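Side-chain contacts in PKS (Streptomyces sp. CNQ431, PDB 5YDA), which is the acyltransferase domain of the splenocin polyketide synthase and probably selects a broad range of acyl extender units for transfer to the carrier protein: residues E189-D194 with E413-L418; Y180-T185 with T396-A401; V112-P117 with T185-G190; G167-F172 with V221-I226. All coordinates share one frame; numbering follows the deposited sequence.

Contact 1 of 4, residues E189-D194 with E413-L418; sequences EGVRPD and EALGRL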
loop_
_atom_site.group_PDB
_atom_site.type_symbol
_atom_site.label_atom_id
_atom_site.label_comp_id
_atom_site.label_asym_id
_atom_site.label_seq_id
_atom_site.Cartn_x
_atom_site.Cartn_y
_atom_site.Cartn_z
ATOM N N GLU A 189 -13.939 8.159 -0.070
ATOM C CA GLU A 189 -14.260 8.520 1.304
ATOM C C GLU A 189 -13.708 9.885 1.697
ATOM O O GLU A 189 -13.910 10.304 2.841
ATOM C CB GLU A 189 -13.720 7.479 2.292
ATOM C CG GLU A 189 -14.160 6.060 2.046
ATOM C CD GLU A 189 -15.555 5.766 2.578
ATOM O OE1 GLU A 189 -16.174 4.793 2.084
ATOM O OE2 GLU A 189 -16.025 6.499 3.482
ATOM N N GLY A 190 -12.992 10.575 0.816
ATOM C CA GLY A 190 -12.425 11.857 1.171
ATOM C C GLY A 190 -11.005 11.819 1.697
ATOM O O GLY A 190 -10.478 12.871 2.083
ATOM N N VAL A 191 -10.364 10.653 1.727
ATOM C CA VAL A 191 -8.949 10.562 2.088
ATOM C C VAL A 191 -8.181 10.657 0.775
ATOM O O VAL A 191 -7.934 9.656 0.087
ATOM C CB VAL A 191 -8.627 9.289 2.866
ATOM C CG1 VAL A 191 -7.138 9.228 3.193
ATOM C CG2 VAL A 191 -9.441 9.237 4.142
ATOM N N ARG A 192 -7.819 11.875 0.417
ATOM C CA ARG A 192 -7.066 12.086 -0.807
ATOM C C ARG A 192 -5.609 12.321 -0.469
ATOM O O ARG A 192 -5.296 13.106 0.438
ATOM C CB ARG A 192 -7.626 13.267 -1.599
ATOM C CG ARG A 192 -9.040 12.997 -2.113
ATOM C CD ARG A 192 -9.505 13.917 -3.253
ATOM N NE ARG A 192 -10.588 13.263 -3.998
ATOM C CZ ARG A 192 -11.860 13.201 -3.591
ATOM N NH1 ARG A 192 -12.231 13.780 -2.452
ATOM N NH2 ARG A 192 -12.771 12.563 -4.327
ATOM N N PRO A 193 -4.695 11.637 -1.133
ATOM C CA PRO A 193 -3.297 11.730 -0.728
ATOM C C PRO A 193 -2.682 13.037 -1.201
ATOM O O PRO A 193 -2.943 13.503 -2.313
ATOM C CB PRO A 193 -2.658 10.516 -1.412
ATOM C CG PRO A 193 -3.511 10.317 -2.656
ATOM C CD PRO A 193 -4.905 10.700 -2.252
ATOM N N ASP A 194 -1.853 13.625 -0.338
ATOM C CA ASP A 194 -1.031 14.760 -0.732
ATOM C C ASP A 194 0.245 14.333 -1.439
ATOM O O ASP A 194 0.873 15.159 -2.114
ATOM C CB ASP A 194 -0.694 15.606 0.494
ATOM C CG ASP A 194 -1.934 16.003 1.250
ATOM O OD1 ASP A 194 -2.693 16.848 0.706
ATOM O OD2 ASP A 194 -2.187 15.430 2.340
ATOM N N GLU A 413 -11.102 0.215 10.593
ATOM C CA GLU A 413 -10.034 0.596 11.520
ATOM C C GLU A 413 -9.096 1.623 10.897
ATOM O O GLU A 413 -8.735 2.612 11.545
ATOM C CB GLU A 413 -9.239 -0.630 11.967
ATOM C CG GLU A 413 -10.065 -1.615 12.761
ATOM C CD GLU A 413 -10.114 -1.281 14.234
ATOM O OE1 GLU A 413 -9.074 -1.426 14.913
ATOM O OE2 GLU A 413 -11.192 -0.871 14.714
ATOM N N ALA A 414 -8.678 1.397 9.643
ATOM C CA ALA A 414 -7.810 2.361 8.974
ATOM C C ALA A 414 -8.462 3.733 8.914
ATOM O O ALA A 414 -7.808 4.748 9.182
ATOM C CB ALA A 414 -7.455 1.884 7.560
ATOM N N LEU A 415 -9.755 3.786 8.570
ATOM C CA LEU A 415 -10.440 5.076 8.490
ATOM C C LEU A 415 -10.541 5.725 9.865
ATOM O O LEU A 415 -10.299 6.929 10.005
ATOM C CB LEU A 415 -11.824 4.909 7.861
ATOM C CG LEU A 415 -11.785 4.539 6.376
ATOM C CD1 LEU A 415 -13.157 4.186 5.850
ATOM C CD2 LEU A 415 -11.173 5.667 5.550
ATOM N N GLY A 416 -10.870 4.941 10.891
ATOM C CA GLY A 416 -10.908 5.487 12.238
ATOM C C GLY A 416 -9.555 6.019 12.669
ATOM O O GLY A 416 -9.444 7.127 13.212
ATOM N N ARG A 417 -8.500 5.246 12.404
ATOM C CA ARG A 417 -7.156 5.676 12.766
ATOM C C ARG A 417 -6.765 6.952 12.030
ATOM O O ARG A 417 -6.155 7.858 12.616
ATOM C CB ARG A 417 -6.175 4.554 12.465
ATOM C CG ARG A 417 -4.789 4.783 12.986
ATOM C CD ARG A 417 -3.965 3.532 12.737
ATOM N NE ARG A 417 -2.543 3.818 12.828
ATOM C CZ ARG A 417 -1.843 3.648 13.939
ATOM N NH1 ARG A 417 -2.463 3.180 15.016
ATOM N NH2 ARG A 417 -0.542 3.945 13.964
ATOM N N LEU A 418 -7.121 7.049 10.750
ATOM C CA LEU A 418 -6.858 8.278 10.013
ATOM C C LEU A 418 -7.570 9.471 10.661
ATOM O O LEU A 418 -6.975 10.543 10.823
ATOM C CB LEU A 418 -7.267 8.096 8.551
ATOM C CG LEU A 418 -6.218 7.354 7.717
ATOM C CD1 LEU A 418 -6.802 6.849 6.411
ATOM C CD2 LEU A 418 -5.018 8.269 7.448
#
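The turn that ends helix 169-188, a Schellman motif, directs Val191 onto helix 407-420 of the acyltransferase domain, where Leu415 and Leu418, three residues apart and so on the same flank, receive it. Gly190 takes a positive phi of 93° as the chain leaves the helix, and Val191 N returns to Leu186 O in a probable hydrogen bond that ties the start of the loop to the last helical turn. The two branches of Val191 divide the work. With CG1 anti to the backbone N (chi1 179°) and CG2 anti to the carbonyl carbon, the methyls face different leucines: CG1 meets Leu418 CD1 at 4.0 Å, and CG2 lies 4.2 Å from Leu415 CD2. The Val191 and Leu418 side chains slant across one another. On the other branch of Leu415, CD1 is 4.4 Å from Glu189 CD, a loose approach to the carboxylate carbon. No hydrogen bond links the loop to the helix, so the 157 Å² buried here is held by apolar packing, with Val191 and both leucines buried and Glu189 partly exposed. Ala426, further along the chain, packs on Val191 and also on Leu418. Leu415 in addition touches Leu186 of helix 169-188 and Pro428, while Leu418 also touches Val369 and Val371 of strand 369-372 and Val395 of strand 394-395, which places the contact between one helix end, a second helix and the edge of the central sheet.

Contact 2 of 4, residues Y180-T185 with T396-A401; sequences YALART and TTMRHA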
loop_
_atom_site.group_PDB
_atom_site.type_symbol
_atom_site.label_atom_id
_atom_site.label_comp_id
_atom_site.label_asym_id
_atom_site.label_seq_id
_atom_site.Cartn_x
_atom_site.Cartn_y
_atom_site.Cartn_z
ATOM N N TYR A 180 -5.046 -0.135 -6.927
ATOM C CA TYR A 180 -5.753 0.967 -7.556
ATOM C C TYR A 180 -7.160 1.081 -6.989
ATOM O O TYR A 180 -7.588 2.174 -6.591
ATOM C CB TYR A 180 -5.759 0.778 -9.074
ATOM C CG TYR A 180 -6.354 1.980 -9.770
ATOM C CD1 TYR A 180 -5.674 3.194 -9.799
ATOM C CD2 TYR A 180 -7.607 1.906 -10.375
ATOM C CE1 TYR A 180 -6.232 4.308 -10.415
ATOM C CE2 TYR A 180 -8.170 3.003 -10.995
ATOM C CZ TYR A 180 -7.480 4.205 -11.006
ATOM O OH TYR A 180 -8.025 5.309 -11.613
ATOM N N ALA A 181 -7.878 -0.051 -6.892
ATOM C CA ALA A 181 -9.251 -0.018 -6.386
ATOM C C ALA A 181 -9.300 0.448 -4.935
ATOM O O ALA A 181 -10.187 1.223 -4.545
ATOM C CB ALA A 181 -9.887 -1.404 -6.524
ATOM N N LEU A 182 -8.348 -0.017 -4.119
ATOM C CA LEU A 182 -8.281 0.392 -2.721
ATOM C C LEU A 182 -7.975 1.882 -2.594
ATOM O O LEU A 182 -8.589 2.589 -1.790
ATOM C CB LEU A 182 -7.225 -0.457 -2.009
ATOM C CG LEU A 182 -7.126 -0.444 -0.487
ATOM C CD1 LEU A 182 -8.511 -0.424 0.144
ATOM C CD2 LEU A 182 -6.393 -1.715 -0.130
ATOM N N ALA A 183 -7.035 2.388 -3.384
ATOM C CA ALA A 183 -6.778 3.825 -3.351
ATOM C C ALA A 183 -8.009 4.626 -3.795
ATOM O O ALA A 183 -8.365 5.625 -3.157
ATOM C CB ALA A 183 -5.565 4.167 -4.216
ATOM N N ARG A 184 -8.681 4.201 -4.878
ATOM C CA ARG A 184 -9.906 4.897 -5.290
ATOM C C ARG A 184 -10.962 4.860 -4.191
ATOM O O ARG A 184 -11.659 5.853 -3.961
ATOM C CB ARG A 184 -10.499 4.295 -6.565
ATOM C CG ARG A 184 -9.597 4.259 -7.788
ATOM C CD ARG A 184 -9.038 5.612 -8.188
ATOM N NE ARG A 184 -10.022 6.679 -8.102
ATOM C CZ ARG A 184 -9.759 7.952 -8.374
ATOM N NH1 ARG A 184 -10.712 8.859 -8.237
ATOM N NH2 ARG A 184 -8.549 8.314 -8.782
ATOM N N THR A 185 -11.093 3.723 -3.500
ATOM C CA THR A 185 -12.080 3.621 -2.426
ATOM C C THR A 185 -11.792 4.612 -1.310
ATOM O O THR A 185 -12.707 5.257 -0.789
ATOM C CB THR A 185 -12.113 2.192 -1.880
ATOM O OG1 THR A 185 -12.472 1.287 -2.931
ATOM C CG2 THR A 185 -13.100 2.071 -0.765
ATOM N N THR A 396 -2.313 0.967 8.179
ATOM C CA THR A 396 -2.362 -0.202 7.338
ATOM C C THR A 396 -3.804 -0.414 6.895
ATOM O O THR A 396 -4.753 -0.049 7.592
ATOM C CB THR A 396 -1.761 -1.386 8.106
ATOM O OG1 THR A 396 -0.631 -1.863 7.373
ATOM C CG2 THR A 396 -2.743 -2.477 8.346
ATOM N N THR A 397 -3.963 -1.002 5.728
ATOM C CA THR A 397 -5.202 -0.858 4.995
ATOM C C THR A 397 -5.776 -2.184 4.490
ATOM O O THR A 397 -6.987 -2.267 4.246
ATOM C CB THR A 397 -4.937 0.148 3.854
ATOM O OG1 THR A 397 -5.771 1.302 3.970
ATOM C CG2 THR A 397 -4.978 -0.438 2.516
ATOM N N MET A 398 -4.980 -3.242 4.417
ATOM C CA MET A 398 -5.484 -4.531 3.975
ATOM C C MET A 398 -4.654 -5.632 4.636
ATOM O O MET A 398 -3.418 -5.531 4.729
ATOM C CB MET A 398 -5.453 -4.615 2.430
ATOM C CG MET A 398 -5.745 -5.982 1.829
ATOM S SD MET A 398 -6.002 -5.917 0.018
ATOM C CE MET A 398 -7.613 -5.131 -0.034
ATOM N N ARG A 399 -5.341 -6.682 5.080
ATOM C CA ARG A 399 -4.723 -7.740 5.872
ATOM C C ARG A 399 -3.766 -8.583 5.030
ATOM O O ARG A 399 -3.859 -8.640 3.800
ATOM C CB ARG A 399 -5.800 -8.657 6.452
ATOM C CG ARG A 399 -6.503 -9.454 5.353
ATOM C CD ARG A 399 -7.683 -10.250 5.856
ATOM N NE ARG A 399 -8.402 -10.884 4.758
ATOM C CZ ARG A 399 -8.043 -12.038 4.194
ATOM N NH1 ARG A 399 -6.970 -12.693 4.619
ATOM N NH2 ARG A 399 -8.755 -12.540 3.197
ATOM N N HIS A 400 -2.856 -9.273 5.726
ATOM C CA HIS A 400 -2.015 -10.311 5.141
ATOM C C HIS A 400 -2.849 -11.535 4.775
ATOM O O HIS A 400 -3.949 -11.738 5.291
ATOM C CB HIS A 400 -0.907 -10.744 6.113
ATOM C CG HIS A 400 0.271 -9.821 6.142
ATOM N ND1 HIS A 400 0.509 -8.952 7.186
ATOM C CD2 HIS A 400 1.285 -9.639 5.259
ATOM C CE1 HIS A 400 1.623 -8.278 6.948
ATOM N NE2 HIS A 400 2.110 -8.673 5.783
ATOM N N ALA A 401 -2.279 -12.374 3.898
ATOM C CA ALA A 401 -2.970 -13.564 3.396
ATOM C C ALA A 401 -3.609 -14.398 4.514
ATOM O O ALA A 401 -4.773 -14.805 4.414
ATOM C CB ALA A 401 -1.994 -14.421 2.585
#
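A helical turn and an irregular loop face each other here, with the CA atoms of Leu182 and Thr397 still 8.4 Å apart at their nearest, so that side chains must bridge the gap. Leu182 does so from the helix. Its CG stands anti to the backbone N (chi1 -168°), and CD2 becomes the shared touching point of the contact. Thr397 meets it tip to tip: the CG2 methyl is 3.3 Å from Leu182 CD2, shorter than methyls normally come, and since Thr397 also has an eclipsed first torsion (chi1 -119°), both this distance and the exact placement of its branches are doubtful. Met398 approaches Leu182 at a slant. Its chain runs out extended and then bends at the last torsion (chi3 -72°), which returns the CE methyl to 3.6 Å from Leu182 CD2. Helix 169-188 packs on the mixed sheet of the alpha/beta-hydrolase-like core of the acyltransferase fold, and the loop follows strand 394-395 at one margin of that sheet, where Met398 bonds through its backbone to Gly376. Helices 135-152 and 201-210 pack against other sides of the helical turn. Within that turn, Thr185 OG1 donates to Ala181 O at 2.8 Å from above the carbonyl plane, while Thr185 N bonds to the same oxygen from the opposite face. In the loop, Arg399 NE forms a salt bridge with Asp407, and its NH1 makes weak bonds to His400 O and to Ala401 O, the latter lying at the guanidinium edge.

Contact 3 of 4, residues V112-P117 with T185-G190; sequences VAFLLP and TLMEEG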
loop_
_atom_site.group_PDB
_atom_site.type_symbol
_atom_site.label_atom_id
_atom_site.label_comp_id
_atom_site.label_asym_id
_atom_site.label_seq_id
_atom_site.Cartn_x
_atom_site.Cartn_y
_atom_site.Cartn_z
ATOM N N VAL A 112 -1.135 13.551 4.050
ATOM C CA VAL A 112 -1.359 12.120 3.878
ATOM C C VAL A 112 -0.550 11.631 2.680
ATOM O O VAL A 112 -0.589 12.246 1.607
ATOM C CB VAL A 112 -2.857 11.808 3.682
ATOM C CG1 VAL A 112 -3.090 10.310 3.381
ATOM C CG2 VAL A 112 -3.655 12.268 4.897
ATOM N N ALA A 113 0.152 10.508 2.845
ATOM C CA ALA A 113 0.860 9.870 1.741
ATOM C C ALA A 113 0.375 8.434 1.566
ATOM O O ALA A 113 0.124 7.732 2.549
ATOM C CB ALA A 113 2.378 9.890 1.974
ATOM N N PHE A 114 0.234 8.001 0.315
ATOM C CA PHE A 114 -0.080 6.615 -0.004
ATOM C C PHE A 114 1.210 5.889 -0.361
ATOM O O PHE A 114 2.004 6.393 -1.173
ATOM C CB PHE A 114 -1.063 6.504 -1.177
ATOM C CG PHE A 114 -2.487 6.834 -0.834
ATOM C CD1 PHE A 114 -2.856 7.170 0.460
ATOM C CD2 PHE A 114 -3.467 6.812 -1.825
ATOM C CE1 PHE A 114 -4.182 7.478 0.759
ATOM C CE2 PHE A 114 -4.776 7.112 -1.528
ATOM C CZ PHE A 114 -5.135 7.445 -0.233
ATOM N N LEU A 115 1.408 4.703 0.222
ATOM C CA LEU A 115 2.551 3.842 -0.084
ATOM C C LEU A 115 2.045 2.604 -0.825
ATOM O O LEU A 115 1.204 1.864 -0.300
ATOM C CB LEU A 115 3.297 3.440 1.193
ATOM C CG LEU A 115 4.285 4.442 1.845
ATOM C CD1 LEU A 115 3.710 5.855 1.986
ATOM C CD2 LEU A 115 4.762 3.945 3.219
ATOM N N LEU A 116 2.579 2.365 -2.026
ATOM C CA LEU A 116 2.062 1.345 -2.938
ATOM C C LEU A 116 3.060 0.204 -3.100
ATOM O O LEU A 116 4.105 0.401 -3.740
ATOM C CB LEU A 116 1.758 1.962 -4.304
ATOM C CG LEU A 116 0.611 2.953 -4.561
ATOM C CD1 LEU A 116 -0.756 2.477 -4.010
ATOM C CD2 LEU A 116 0.949 4.346 -4.120
ATOM N N PRO A 117 2.792 -0.992 -2.574
ATOM C CA PRO A 117 3.799 -2.062 -2.613
ATOM C C PRO A 117 4.018 -2.618 -4.010
ATOM O O PRO A 117 3.221 -2.430 -4.933
ATOM C CB PRO A 117 3.237 -3.138 -1.671
ATOM C CG PRO A 117 1.879 -2.693 -1.286
ATOM C CD PRO A 117 1.761 -1.229 -1.553
ATOM N N THR A 185 -11.093 3.723 -3.500
ATOM C CA THR A 185 -12.080 3.621 -2.426
ATOM C C THR A 185 -11.792 4.612 -1.310
ATOM O O THR A 185 -12.707 5.257 -0.789
ATOM C CB THR A 185 -12.113 2.192 -1.880
ATOM O OG1 THR A 185 -12.472 1.287 -2.931
ATOM C CG2 THR A 185 -13.100 2.071 -0.765
ATOM N N LEU A 186 -10.526 4.756 -0.927
ATOM C CA LEU A 186 -10.191 5.722 0.120
ATOM C C LEU A 186 -10.429 7.152 -0.354
ATOM O O LEU A 186 -10.892 8.001 0.417
ATOM C CB LEU A 186 -8.735 5.532 0.565
ATOM C CG LEU A 186 -8.542 4.364 1.535
ATOM C CD1 LEU A 186 -7.116 3.904 1.532
ATOM C CD2 LEU A 186 -8.914 4.829 2.905
ATOM N N MET A 187 -10.116 7.437 -1.619
ATOM C CA MET A 187 -10.290 8.792 -2.128
ATOM C C MET A 187 -11.767 9.179 -2.168
ATOM O O MET A 187 -12.128 10.310 -1.821
ATOM C CB MET A 187 -9.639 8.917 -3.502
ATOM C CG MET A 187 -8.096 8.839 -3.456
ATOM S SD MET A 187 -7.356 8.526 -5.080
ATOM C CE MET A 187 -6.834 10.168 -5.568
ATOM N N GLU A 188 -12.644 8.237 -2.532
ATOM C CA GLU A 188 -14.071 8.539 -2.492
ATOM C C GLU A 188 -14.562 8.778 -1.070
ATOM O O GLU A 188 -15.512 9.538 -0.871
ATOM C CB GLU A 188 -14.876 7.428 -3.163
ATOM C CG GLU A 188 -14.650 7.373 -4.667
ATOM C CD GLU A 188 -15.177 8.615 -5.368
ATOM O OE1 GLU A 188 -14.445 9.189 -6.206
ATOM O OE2 GLU A 188 -16.323 9.026 -5.063
ATOM N N GLU A 189 -13.939 8.159 -0.070
ATOM C CA GLU A 189 -14.260 8.520 1.304
ATOM C C GLU A 189 -13.708 9.885 1.697
ATOM O O GLU A 189 -13.910 10.304 2.841
ATOM C CB GLU A 189 -13.720 7.479 2.292
ATOM C CG GLU A 189 -14.160 6.060 2.046
ATOM C CD GLU A 189 -15.555 5.766 2.578
ATOM O OE1 GLU A 189 -16.174 4.793 2.084
ATOM O OE2 GLU A 189 -16.025 6.499 3.482
ATOM N N GLY A 190 -12.992 10.575 0.816
ATOM C CA GLY A 190 -12.425 11.857 1.171
ATOM C C GLY A 190 -11.005 11.819 1.697
ATOM O O GLY A 190 -10.478 12.871 2.083
#
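Phe114 on strand 112-116 reaches toward Leu186 and Met187 on the last turn of helix 169-188, joining the strand to a helix of the crossover that leads on to the neighbouring parallel strand 195-198 in the alpha/beta core. The packing between the segments is wholly apolar. Phe114 CZ lies 4.2 Å from Leu186 CB, and on the next ring carbon CE2 lies 4.2 Å from Met187 CG, so two successive helix residues are met by the outer end of one ring. The ring addresses both obliquely. The side chain leaves the strand toward the helix, and chi1 of -76°, with CG anti to the carbonyl carbon, sets the ring against it; Ala183 of the helix and Pro193 of the loop beyond also touch the ring, as does Val371 of strand 369-372. Polar bonds serve the backbones on either side of this apolar layer. On the sheet side, Asp194 N probably donates to Val112 O and Asp194 OD2 accepts from Val112 N, so this residue grips the strand's start through backbone and side chain. On the helix side, Glu189 N still bonds Thr185 O at 3.2 Å, and in the final turn Gly190 N bonds Met187 O at 2.8 Å.

Contact 4 of 4, residues G167-F172 with V221-I226; sequences GSTAAF and VVAERI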
loop_
_atom_site.group_PDB
_atom_site.type_symbol
_atom_site.label_atom_id
_atom_site.label_comp_id
_atom_site.label_asym_id
_atom_site.label_seq_id
_atom_site.Cartn_x
_atom_site.Cartn_y
_atom_site.Cartn_z
ATOM N N GLY A 167 2.956 -16.039 -8.984
ATOM C CA GLY A 167 3.888 -15.328 -9.849
ATOM C C GLY A 167 3.531 -15.217 -11.329
ATOM O O GLY A 167 4.395 -14.870 -12.139
ATOM N N SER A 168 2.291 -15.503 -11.715
ATOM C CA SER A 168 1.879 -15.321 -13.102
ATOM C C SER A 168 1.567 -13.852 -13.391
ATOM O O SER A 168 1.435 -13.027 -12.486
ATOM C CB SER A 168 0.642 -16.158 -13.405
ATOM O OG SER A 168 -0.453 -15.654 -12.656
ATOM N N THR A 169 1.434 -13.531 -14.679
ATOM C CA THR A 169 0.995 -12.190 -15.061
ATOM C C THR A 169 -0.284 -11.801 -14.320
ATOM O O THR A 169 -0.394 -10.687 -13.786
ATOM C CB THR A 169 0.782 -12.123 -16.581
ATOM O OG1 THR A 169 1.934 -12.649 -17.255
ATOM C CG2 THR A 169 0.547 -10.684 -17.031
ATOM N N ALA A 170 -1.243 -12.725 -14.247
ATOM C CA ALA A 170 -2.507 -12.450 -13.576
ATOM C C ALA A 170 -2.311 -12.195 -12.083
ATOM O O ALA A 170 -3.001 -11.346 -11.495
ATOM C CB ALA A 170 -3.471 -13.620 -13.790
ATOM N N ALA A 171 -1.396 -12.942 -11.443
ATOM C CA ALA A 171 -1.182 -12.766 -10.011
ATOM C C ALA A 171 -0.714 -11.349 -9.712
ATOM O O ALA A 171 -1.160 -10.730 -8.739
ATOM C CB ALA A 171 -0.166 -13.791 -9.482
ATOM N N PHE A 172 0.183 -10.811 -10.542
ATOM C CA PHE A 172 0.690 -9.481 -10.251
ATOM C C PHE A 172 -0.295 -8.409 -10.686
ATOM O O PHE A 172 -0.429 -7.390 -9.999
ATOM C CB PHE A 172 2.058 -9.284 -10.900
ATOM C CG PHE A 172 3.142 -10.073 -10.238
ATOM C CD1 PHE A 172 3.528 -9.779 -8.932
ATOM C CD2 PHE A 172 3.759 -11.125 -10.901
ATOM C CE1 PHE A 172 4.523 -10.514 -8.303
ATOM C CE2 PHE A 172 4.754 -11.864 -10.285
ATOM C CZ PHE A 172 5.140 -11.559 -8.983
ATOM N N VAL A 221 -0.015 -2.149 -20.390
ATOM C CA VAL A 221 1.430 -1.915 -20.401
ATOM C C VAL A 221 2.085 -2.563 -19.186
ATOM O O VAL A 221 3.116 -3.241 -19.300
ATOM C CB VAL A 221 1.731 -0.407 -20.454
ATOM C CG1 VAL A 221 3.221 -0.163 -20.233
ATOM C CG2 VAL A 221 1.284 0.179 -21.791
ATOM N N VAL A 222 1.502 -2.353 -18.003
ATOM C CA VAL A 222 1.969 -3.056 -16.807
ATOM C C VAL A 222 1.943 -4.565 -17.029
ATOM O O VAL A 222 2.876 -5.278 -16.641
ATOM C CB VAL A 222 1.118 -2.641 -15.589
ATOM C CG1 VAL A 222 1.458 -3.507 -14.372
ATOM C CG2 VAL A 222 1.327 -1.158 -15.289
ATOM N N ALA A 223 0.895 -5.077 -17.685
ATOM C CA ALA A 223 0.836 -6.510 -17.957
ATOM C C ALA A 223 2.016 -6.965 -18.812
ATOM O O ALA A 223 2.636 -7.993 -18.523
ATOM C CB ALA A 223 -0.486 -6.880 -18.628
ATOM N N GLU A 224 2.343 -6.218 -19.879
ATOM C CA GLU A 224 3.474 -6.626 -20.710
ATOM C C GLU A 224 4.806 -6.377 -20.002
ATOM O O GLU A 224 5.786 -7.084 -20.256
ATOM C CB GLU A 224 3.457 -5.900 -22.070
ATOM C CG GLU A 224 2.140 -6.021 -22.880
ATOM C CD GLU A 224 1.705 -7.474 -23.188
ATOM O OE1 GLU A 224 0.505 -7.683 -23.526
ATOM O OE2 GLU A 224 2.551 -8.397 -23.111
ATOM N N ARG A 225 4.873 -5.376 -19.125
ATOM C CA ARG A 225 6.077 -5.196 -18.327
ATOM C C ARG A 225 6.366 -6.455 -17.515
ATOM O O ARG A 225 7.494 -6.962 -17.505
ATOM C CB ARG A 225 5.915 -3.978 -17.419
ATOM C CG ARG A 225 7.098 -3.730 -16.527
ATOM C CD ARG A 225 6.835 -2.518 -15.655
ATOM N NE ARG A 225 7.963 -2.207 -14.794
ATOM C CZ ARG A 225 8.140 -2.710 -13.575
ATOM N NH1 ARG A 225 7.252 -3.547 -13.067
ATOM N NH2 ARG A 225 9.209 -2.360 -12.858
ATOM N N ILE A 226 5.327 -7.009 -16.889
ATOM C CA ILE A 226 5.467 -8.219 -16.083
ATOM C C ILE A 226 5.939 -9.386 -16.937
ATOM O O ILE A 226 6.859 -10.118 -16.554
ATOM C CB ILE A 226 4.133 -8.523 -15.379
ATOM C CG1 ILE A 226 3.840 -7.439 -14.336
ATOM C CG2 ILE A 226 4.124 -9.931 -14.805
ATOM C CD1 ILE A 226 2.378 -7.336 -13.953
#
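Ser168 OG is gripped twice: it accepts a hydrogen bond from Ala171 N (3.1 Å, N-H...O angle 153°), the capping bond of an N-cap residue, and also bonds to Glu165 O just before helix 169-188. Thr169, the first helical residue, then leans on helix 215-231. Its CG2, anti to the backbone N (chi1 -50° for OG1), lies 3.7 Å from Ala223 O and 4.3 Å from Ala223 CB, a contact of methyl with backbone and side chain and not a hydrogen bond. Ile226, one turn along, supplies the largest share of any residue. Its CG2 branch lies 3.9 Å from Thr169 CA and 4.1 Å from Phe172 CD2, meeting the ring obliquely. The other branch sends CD1 to within 3.6 Å of Phe172 CB, so the isoleucine touches both Thr169 and Phe172, three residues apart on the helix. Beside Ile226, Arg225 points to another side: its NH2 bonds Ser200 OG, the serine of a GHSLG sequence that probably forms the nucleophile elbow, and its NE bonds Thr349 OG1. Met173, the next residue of helix 169-188, continues the packing onto Val222, Ala223 and Ile226, while Val222 also rests on Leu201 and Tyr204 of helix 201-210 and Val221 on Phe309 of helix 306-313.

Helix 169-188 and the loop that follows it run through all four contacts. In chain order it meets helix 215-231 at its first turn (contact 4), the 396-401 loop in its middle (contact 2), strand 112-116 at its last turns (contact 3) and, just beyond its end, helix 407-420 (contact 1). Contacts 1, 2 and 3 form one touching cluster, their centres 7 to 12 Å apart, against the central mixed sheet. Contact 4 stands away, its centre about 29 Å from that of contact 1 and on the opposite side of the chain's centre, near the probable nucleophile Ser200. One helix thus spans from the C-terminal part of the domain to the neighbourhood of the presumed active site.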